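Septation protein imp2 (Schizosaccharomyces pombe, PDB 5C1F) binds phospholipids through its F-BAR domain, anchors cytoskeletal proteins to the membrane, is required for normal septation and takes part in medial-ring disassembly in fission yeast. Local coordinates at residues Ala45-Ala56 with Ala86-Gln97. Sequence-based numbering, arbitrary orientation.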
ATOM      1  N   ALA A  45      -3.682   2.206   9.517  1.00 24.04           N
ATOM      2  CA  ALA A  45      -3.238   3.524   9.087  1.00 24.41           C
ATOM      3  C   ALA A  45      -1.721   3.572   8.939  1.00 25.57           C
ATOM      4  O   ALA A  45      -1.200   4.154   7.985  1.00 25.34           O
ATOM      5  CB  ALA A  45      -3.710   4.588  10.066  1.00 19.59           C
ATOM      6  N   ASN A  46      -1.014   2.964   9.886  1.00 25.82           N
ATOM      7  CA  ASN A  46       0.442   2.920   9.834  1.00 29.20           C
ATOM      8  C   ASN A  46       0.929   2.064   8.676  1.00 25.30           C
ATOM      9  O   ASN A  46       1.944   2.373   8.051  1.00 25.78           O
ATOM     10  CB  ASN A  46       1.019   2.403  11.153  1.00 29.33           C
ATOM     11  CG  ASN A  46       1.121   3.492  12.208  1.00 34.70           C
ATOM     12  OD1 ASN A  46       1.255   4.675  11.886  1.00 34.21           O
ATOM     13  ND2 ASN A  46       1.060   3.097  13.475  1.00 37.20           N
ATOM     14  N   ILE A  47       0.199   0.988   8.397  1.00 22.93           N
ATOM     15  CA  ILE A  47       0.478   0.157   7.232  1.00 30.40           C
ATOM     16  C   ILE A  47       0.387   1.000   5.965  1.00 19.20           C
ATOM     17  O   ILE A  47       1.261   0.934   5.100  1.00 21.94           O
ATOM     18  CB  ILE A  47      -0.496  -1.039   7.136  1.00 31.90           C
ATOM     19  CG1 ILE A  47      -0.241  -2.025   8.276  1.00 28.71           C
ATOM     20  CG2 ILE A  47      -0.357  -1.742   5.791  1.00 19.62           C
ATOM     21  CD1 ILE A  47      -1.220  -3.181   8.322  1.00 30.64           C
ATOM     22  N   GLU A  48      -0.663   1.808   5.874  1.00 18.65           N
ATOM     23  CA  GLU A  48      -0.865   2.661   4.709  1.00 20.49           C
ATOM     24  C   GLU A  48       0.222   3.723   4.594  1.00 22.25           C
ATOM     25  O   GLU A  48       0.695   4.028   3.499  1.00 25.57           O
ATOM     26  CB  GLU A  48      -2.238   3.329   4.768  1.00 17.70           C
ATOM     27  CG  GLU A  48      -2.661   3.981   3.457  1.00 26.05           C
ATOM     28  CD  GLU A  48      -3.065   2.960   2.403  1.00 22.72           C
ATOM     29  OE1 GLU A  48      -3.107   1.755   2.727  1.00 19.85           O
ATOM     30  OE2 GLU A  48      -3.349   3.362   1.252  1.00 18.83           O
ATOM     31  N   GLU A  49       0.619   4.282   5.732  1.00 24.46           N
ATOM     32  CA  GLU A  49       1.634   5.328   5.757  1.00 29.15           C
ATOM     33  C   GLU A  49       2.981   4.799   5.274  1.00 19.88           C
ATOM     34  O   GLU A  49       3.626   5.408   4.422  1.00 30.19           O
ATOM     35  CB  GLU A  49       1.769   5.909   7.166  1.00 24.14           C
ATOM     36  CG  GLU A  49       2.729   7.089   7.264  1.00 29.88           C
ATOM     37  CD  GLU A  49       2.819   7.655   8.673  1.00 37.35           C
ATOM     38  OE1 GLU A  49       2.104   7.156   9.566  1.00 43.44           O
ATOM     39  OE2 GLU A  49       3.605   8.601   8.888  1.00 40.78           O
ATOM     40  N   ASP A  50       3.395   3.665   5.831  1.00 20.34           N
ATOM     41  CA  ASP A  50       4.643   3.011   5.447  1.00 20.86           C
ATOM     42  C   ASP A  50       4.670   2.709   3.950  1.00 28.00           C
ATOM     43  O   ASP A  50       5.679   2.919   3.277  1.00 25.71           O
ATOM     44  CB  ASP A  50       4.833   1.721   6.248  1.00 27.35           C
ATOM     45  CG  ASP A  50       6.108   0.985   5.881  1.00 41.81           C
ATOM     46  OD1 ASP A  50       7.157   1.646   5.726  1.00 46.23           O
ATOM     47  OD2 ASP A  50       6.064  -0.258   5.749  1.00 49.31           O
ATOM     48  N   TYR A  51       3.546   2.203   3.452  1.00 19.26           N
ATOM     49  CA  TYR A  51       3.330   1.941   2.035  1.00 18.56           C
ATOM     50  C   TYR A  51       3.552   3.218   1.217  1.00 23.34           C
ATOM     51  O   TYR A  51       4.312   3.228   0.245  1.00 20.12           O
ATOM     52  CB  TYR A  51       1.911   1.394   1.844  1.00 22.21           C
ATOM     53  CG  TYR A  51       1.546   0.876   0.468  1.00 20.60           C
ATOM     54  CD1 TYR A  51       2.306  -0.098  -0.166  1.00 23.71           C
ATOM     55  CD2 TYR A  51       0.394   1.319  -0.166  1.00 21.32           C
ATOM     56  CE1 TYR A  51       1.943  -0.586  -1.420  1.00 21.92           C
ATOM     57  CE2 TYR A  51       0.023   0.838  -1.410  1.00 21.34           C
ATOM     58  CZ  TYR A  51       0.798  -0.112  -2.034  1.00 23.51           C
ATOM     59  OH  TYR A  51       0.421  -0.583  -3.275  1.00 21.91           O
ATOM     60  N   ALA A  52       2.900   4.296   1.637  1.00 19.82           N
ATOM     61  CA  ALA A  52       3.051   5.592   0.990  1.00 21.67           C
ATOM     62  C   ALA A  52       4.497   6.090   1.018  1.00 20.29           C
ATOM     63  O   ALA A  52       5.019   6.546   0.001  1.00 20.54           O
ATOM     64  CB  ALA A  52       2.139   6.605   1.647  1.00 18.21           C
ATOM     65  N   LYS A  53       5.141   6.001   2.178  1.00 19.65           N
ATOM     66  CA  LYS A  53       6.512   6.489   2.324  1.00 20.62           C
ATOM     67  C   LYS A  53       7.476   5.748   1.403  1.00 36.63           C
ATOM     68  O   LYS A  53       8.303   6.366   0.730  1.00 32.72           O
ATOM     69  CB  LYS A  53       6.984   6.355   3.771  1.00 34.50           C
ATOM     70  CG  LYS A  53       6.325   7.310   4.750  1.00 39.68           C
ATOM     71  CD  LYS A  53       6.808   7.037   6.166  1.00 44.17           C
ATOM     72  CE  LYS A  53       6.237   8.034   7.157  1.00 50.81           C
ATOM     73  NZ  LYS A  53       6.719   7.762   8.540  1.00 52.56           N
ATOM     74  N   ARG A  54       7.370   4.424   1.378  1.00 20.37           N
ATOM     75  CA  ARG A  54       8.239   3.612   0.537  1.00 20.47           C
ATOM     76  C   ARG A  54       7.999   3.899  -0.945  1.00 22.86           C
ATOM     77  O   ARG A  54       8.943   3.941  -1.736  1.00 25.72           O
ATOM     78  CB  ARG A  54       8.036   2.124   0.829  1.00 20.56           C
ATOM     79  CG  ARG A  54       8.474   1.693   2.224  1.00 21.67           C
ATOM     80  CD  ARG A  54       8.544   0.179   2.340  1.00 22.08           C
ATOM     81  NE  ARG A  54       9.504  -0.394   1.399  1.00 36.15           N
ATOM     82  CZ  ARG A  54       9.718  -1.698   1.242  1.00 40.54           C
ATOM     83  NH1 ARG A  54       9.036  -2.577   1.965  1.00 38.59           N
ATOM     84  NH2 ARG A  54      10.613  -2.125   0.359  1.00 41.93           N
ATOM     85  N   MET A  55       6.740   4.108  -1.315  1.00 18.77           N
ATOM     86  CA  MET A  55       6.398   4.379  -2.705  1.00 18.12           C
ATOM     87  C   MET A  55       6.955   5.730  -3.149  1.00 32.48           C
ATOM     88  O   MET A  55       7.382   5.888  -4.296  1.00 18.25           O
ATOM     89  CB  MET A  55       4.885   4.334  -2.908  1.00 20.25           C
ATOM     90  CG  MET A  55       4.467   4.290  -4.366  1.00 26.38           C
ATOM     91  SD  MET A  55       2.692   4.069  -4.559  1.00 34.73           S
ATOM     92  CE  MET A  55       2.448   2.534  -3.671  1.00 45.41           C
ATOM     93  N   ALA A  56       6.954   6.697  -2.234  1.00 22.25           N
ATOM     94  CA  ALA A  56       7.534   8.008  -2.505  1.00 27.34           C
ATOM     95  C   ALA A  56       9.040   7.897  -2.709  1.00 29.00           C
ATOM     96  O   ALA A  56       9.588   8.471  -3.649  1.00 29.56           O
ATOM     97  CB  ALA A  56       7.222   8.979  -1.371  1.00 20.09           C
ATOM     98  N   ALA A  86       1.815   7.672  -4.627  1.00 17.52           N
ATOM     99  CA  ALA A  86       2.399   7.812  -3.295  1.00 17.27           C
ATOM    100  C   ALA A  86       1.746   8.952  -2.515  1.00 17.69           C
ATOM    101  O   ALA A  86       1.355   8.776  -1.363  1.00 25.77           O
ATOM    102  CB  ALA A  86       3.905   8.038  -3.394  1.00 17.71           C
ATOM    103  N   LYS A  87       1.636  10.117  -3.151  1.00 18.07           N
ATOM    104  CA  LYS A  87       1.014  11.292  -2.541  1.00 21.48           C
ATOM    105  C   LYS A  87      -0.408  11.000  -2.083  1.00 29.75           C
ATOM    106  O   LYS A  87      -0.828  11.425  -1.005  1.00 28.15           O
ATOM    107  CB  LYS A  87       0.989  12.467  -3.521  1.00 19.25           C
ATOM    108  CG  LYS A  87       2.339  12.899  -4.045  1.00 24.89           C
ATOM    109  CD  LYS A  87       2.172  13.907  -5.175  1.00 27.63           C
ATOM    110  CE  LYS A  87       3.490  14.204  -5.868  1.00 29.92           C
ATOM    111  NZ  LYS A  87       3.313  15.139  -7.015  1.00 38.07           N
ATOM    112  N   SER A  88      -1.148  10.287  -2.926  1.00 17.89           N
ATOM    113  CA  SER A  88      -2.520   9.919  -2.618  1.00 17.74           C
ATOM    114  C   SER A  88      -2.557   9.000  -1.403  1.00 33.24           C
ATOM    115  O   SER A  88      -3.289   9.253  -0.447  1.00 17.64           O
ATOM    116  CB  SER A  88      -3.180   9.245  -3.824  1.00 22.66           C
ATOM    117  OG  SER A  88      -4.463   8.735  -3.496  1.00 20.17           O
ATOM    118  N   HIS A  89      -1.754   7.941  -1.440  1.00 17.06           N
ATOM    119  CA  HIS A  89      -1.701   6.995  -0.331  1.00 26.30           C
ATOM    120  C   HIS A  89      -1.265   7.668   0.975  1.00 17.44           C
ATOM    121  O   HIS A  89      -1.724   7.283   2.048  1.00 18.57           O
ATOM    122  CB  HIS A  89      -0.774   5.825  -0.672  1.00 20.19           C
ATOM    123  CG  HIS A  89      -1.400   4.808  -1.574  1.00 22.70           C
ATOM    124  ND1 HIS A  89      -2.296   3.863  -1.119  1.00 21.90           N
ATOM    125  CD2 HIS A  89      -1.268   4.589  -2.903  1.00 16.25           C
ATOM    126  CE1 HIS A  89      -2.685   3.107  -2.128  1.00 21.63           C
ATOM    127  NE2 HIS A  89      -2.079   3.527  -3.223  1.00 16.19           N
ATOM    128  N   LEU A  90      -0.403   8.678   0.888  1.00 17.91           N
ATOM    129  CA  LEU A  90       0.005   9.415   2.084  1.00 21.36           C
ATOM    130  C   LEU A  90      -1.171  10.206   2.649  1.00 27.36           C
ATOM    131  O   LEU A  90      -1.391  10.225   3.862  1.00 24.35           O
ATOM    132  CB  LEU A  90       1.175  10.356   1.788  1.00 24.68           C
ATOM    133  CG  LEU A  90       1.754  11.075   3.012  1.00 26.92           C
ATOM    134  CD1 LEU A  90       2.260  10.072   4.040  1.00 22.21           C
ATOM    135  CD2 LEU A  90       2.860  12.039   2.617  1.00 28.88           C
ATOM    136  N   GLN A  91      -1.920  10.852   1.759  1.00 18.88           N
ATOM    137  CA  GLN A  91      -3.126  11.579   2.139  1.00 24.47           C
ATOM    138  C   GLN A  91      -4.167  10.626   2.739  1.00 23.85           C
ATOM    139  O   GLN A  91      -4.814  10.946   3.733  1.00 24.76           O
ATOM    140  CB  GLN A  91      -3.703  12.320   0.924  1.00 19.47           C
ATOM    141  CG  GLN A  91      -5.081  12.948   1.130  1.00 32.66           C
ATOM    142  CD  GLN A  91      -5.048  14.206   1.981  1.00 41.09           C
ATOM    143  OE1 GLN A  91      -4.718  14.163   3.166  1.00 44.72           O
ATOM    144  NE2 GLN A  91      -5.398  15.337   1.377  1.00 44.99           N
ATOM    145  N   ILE A  92      -4.309   9.448   2.141  1.00 24.89           N
ATOM    146  CA  ILE A  92      -5.258   8.453   2.628  1.00 24.50           C
ATOM    147  C   ILE A  92      -4.880   7.966   4.027  1.00 23.10           C
ATOM    148  O   ILE A  92      -5.742   7.828   4.897  1.00 21.06           O
ATOM    149  CB  ILE A  92      -5.358   7.247   1.668  1.00 22.72           C
ATOM    150  CG1 ILE A  92      -5.940   7.689   0.324  1.00 23.89           C
ATOM    151  CG2 ILE A  92      -6.238   6.153   2.264  1.00 21.01           C
ATOM    152  CD1 ILE A  92      -7.354   8.227   0.422  1.00 17.75           C
ATOM    153  N   SER A  93      -3.592   7.720   4.249  1.00 19.05           N
ATOM    154  CA  SER A  93      -3.131   7.264   5.557  1.00 18.32           C
ATOM    155  C   SER A  93      -3.383   8.331   6.617  1.00 24.43           C
ATOM    156  O   SER A  93      -3.698   8.010   7.764  1.00 22.92           O
ATOM    157  CB  SER A  93      -1.646   6.895   5.517  1.00 22.36           C
ATOM    158  OG  SER A  93      -0.827   8.046   5.417  1.00 22.33           O
ATOM    159  N   GLN A  94      -3.260   9.598   6.230  1.00 25.40           N
ATOM    160  CA  GLN A  94      -3.521  10.702   7.151  1.00 31.58           C
ATOM    161  C   GLN A  94      -5.003  10.775   7.511  1.00 23.26           C
ATOM    162  O   GLN A  94      -5.357  11.060   8.650  1.00 25.85           O
ATOM    163  CB  GLN A  94      -3.053  12.031   6.554  1.00 20.88           C
ATOM    164  CG  GLN A  94      -1.539  12.157   6.447  1.00 37.41           C
ATOM    165  CD  GLN A  94      -1.100  13.334   5.585  1.00 38.66           C
ATOM    166  OE1 GLN A  94      -1.918  13.972   4.919  1.00 37.90           O
ATOM    167  NE2 GLN A  94       0.195  13.621   5.590  1.00 36.61           N
ATOM    168  N   LEU A  95      -5.867  10.518   6.536  1.00 20.04           N
ATOM    169  CA  LEU A  95      -7.303  10.500   6.787  1.00 21.98           C
ATOM    170  C   LEU A  95      -7.707   9.257   7.584  1.00 27.76           C
ATOM    171  O   LEU A  95      -8.626   9.309   8.406  1.00 27.25           O
ATOM    172  CB  LEU A  95      -8.080  10.571   5.470  1.00 26.87           C
ATOM    173  CG  LEU A  95      -7.909  11.871   4.670  1.00 29.33           C
ATOM    174  CD1 LEU A  95      -8.535  11.755   3.284  1.00 27.49           C
ATOM    175  CD2 LEU A  95      -8.496  13.055   5.427  1.00 20.97           C
ATOM    176  N   LEU A  96      -7.017   8.143   7.349  1.00 25.51           N
ATOM    177  CA  LEU A  96      -7.266   6.929   8.122  1.00 18.62           C
ATOM    178  C   LEU A  96      -6.969   7.177   9.596  1.00 37.69           C
ATOM    179  O   LEU A  96      -7.635   6.628  10.477  1.00 29.06           O
ATOM    180  CB  LEU A  96      -6.423   5.762   7.603  1.00 18.25           C
ATOM    181  CG  LEU A  96      -6.883   5.071   6.317  1.00 22.24           C
ATOM    182  CD1 LEU A  96      -5.906   3.974   5.913  1.00 19.96           C
ATOM    183  CD2 LEU A  96      -8.288   4.507   6.470  1.00 17.79           C
ATOM    184  N   GLN A  97      -5.971   8.011   9.863  1.00 19.71           N
ATOM    185  CA  GLN A  97      -5.620   8.349  11.234  1.00 40.64           C
ATOM    186  C   GLN A  97      -6.604   9.348  11.830  1.00 31.37           C
ATOM    187  O   GLN A  97      -7.108   9.140  12.929  1.00 28.72           O
ATOM    188  CB  GLN A  97      -4.192   8.896  11.305  1.00 38.23           C
ATOM    189  CG  GLN A  97      -3.152   7.797  11.445  1.00 50.29           C
ATOM    190  CD  GLN A  97      -1.774   8.201  10.955  1.00 62.28           C
ATOM    191  OE1 GLN A  97      -1.535   9.362  10.616  1.00 64.20           O
ATOM    192  NE2 GLN A  97      -0.856   7.238  10.913  1.00 62.31           N
TER
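His89 and Glu48 hold together two long antiparallel helices of the F-BAR domain, 18-59 and 69-155; the axes of segments 45-56 and 86-97 approach to 8.0 Å, with their N-to-C directions 158° apart. Each side chain is a knob in the other helix's hole: His89 sits among Glu48, Tyr51, Ala52 and Met55, Glu48 among His89, Ile92, Ser93 and Leu96. Glu48 starts with CG anti to the backbone N (chi1 -167°) and bends at chi2, which carries its carboxylate to the edge of the imidazole. There His89 ND1 donates to Glu48 OE2 at 2.6 Å, the oxygen lying in the ring plane while the N-H arrives from above the carboxylate plane. Tyr51 turns its ring edge to one face of the imidazole in a T-shaped stack, CE2 lying over the rim, 3.6 Å from His89 CE1. At the far end of the ring, NE2 is hydrogen-bonded to Asp240 of helix 162-252, so the buried histidine joins three helices; carboxylates at both nitrogens would probably favour its protonated form. A leucine in place of His89 would probably leave the carboxylates of Glu48 and Asp240 each without its imidazole nitrogen partner. Glu48 OE1 forms a salt bridge with Arg44 and a hydrogen bond with Tyr51 OH of the second subunit, tying this contact to the dimer interface. Small residues let the backbones close in: Ala86 CB lies 3.5 Å from Ala56 N, and Ala52 CB 3.4 Å from Leu90 N. Towards the other end, Ala45 CB packs against Gln97 CG at 3.5 Å, and Gln97 NE2 donates to Glu49 OE1 at 3.3 Å.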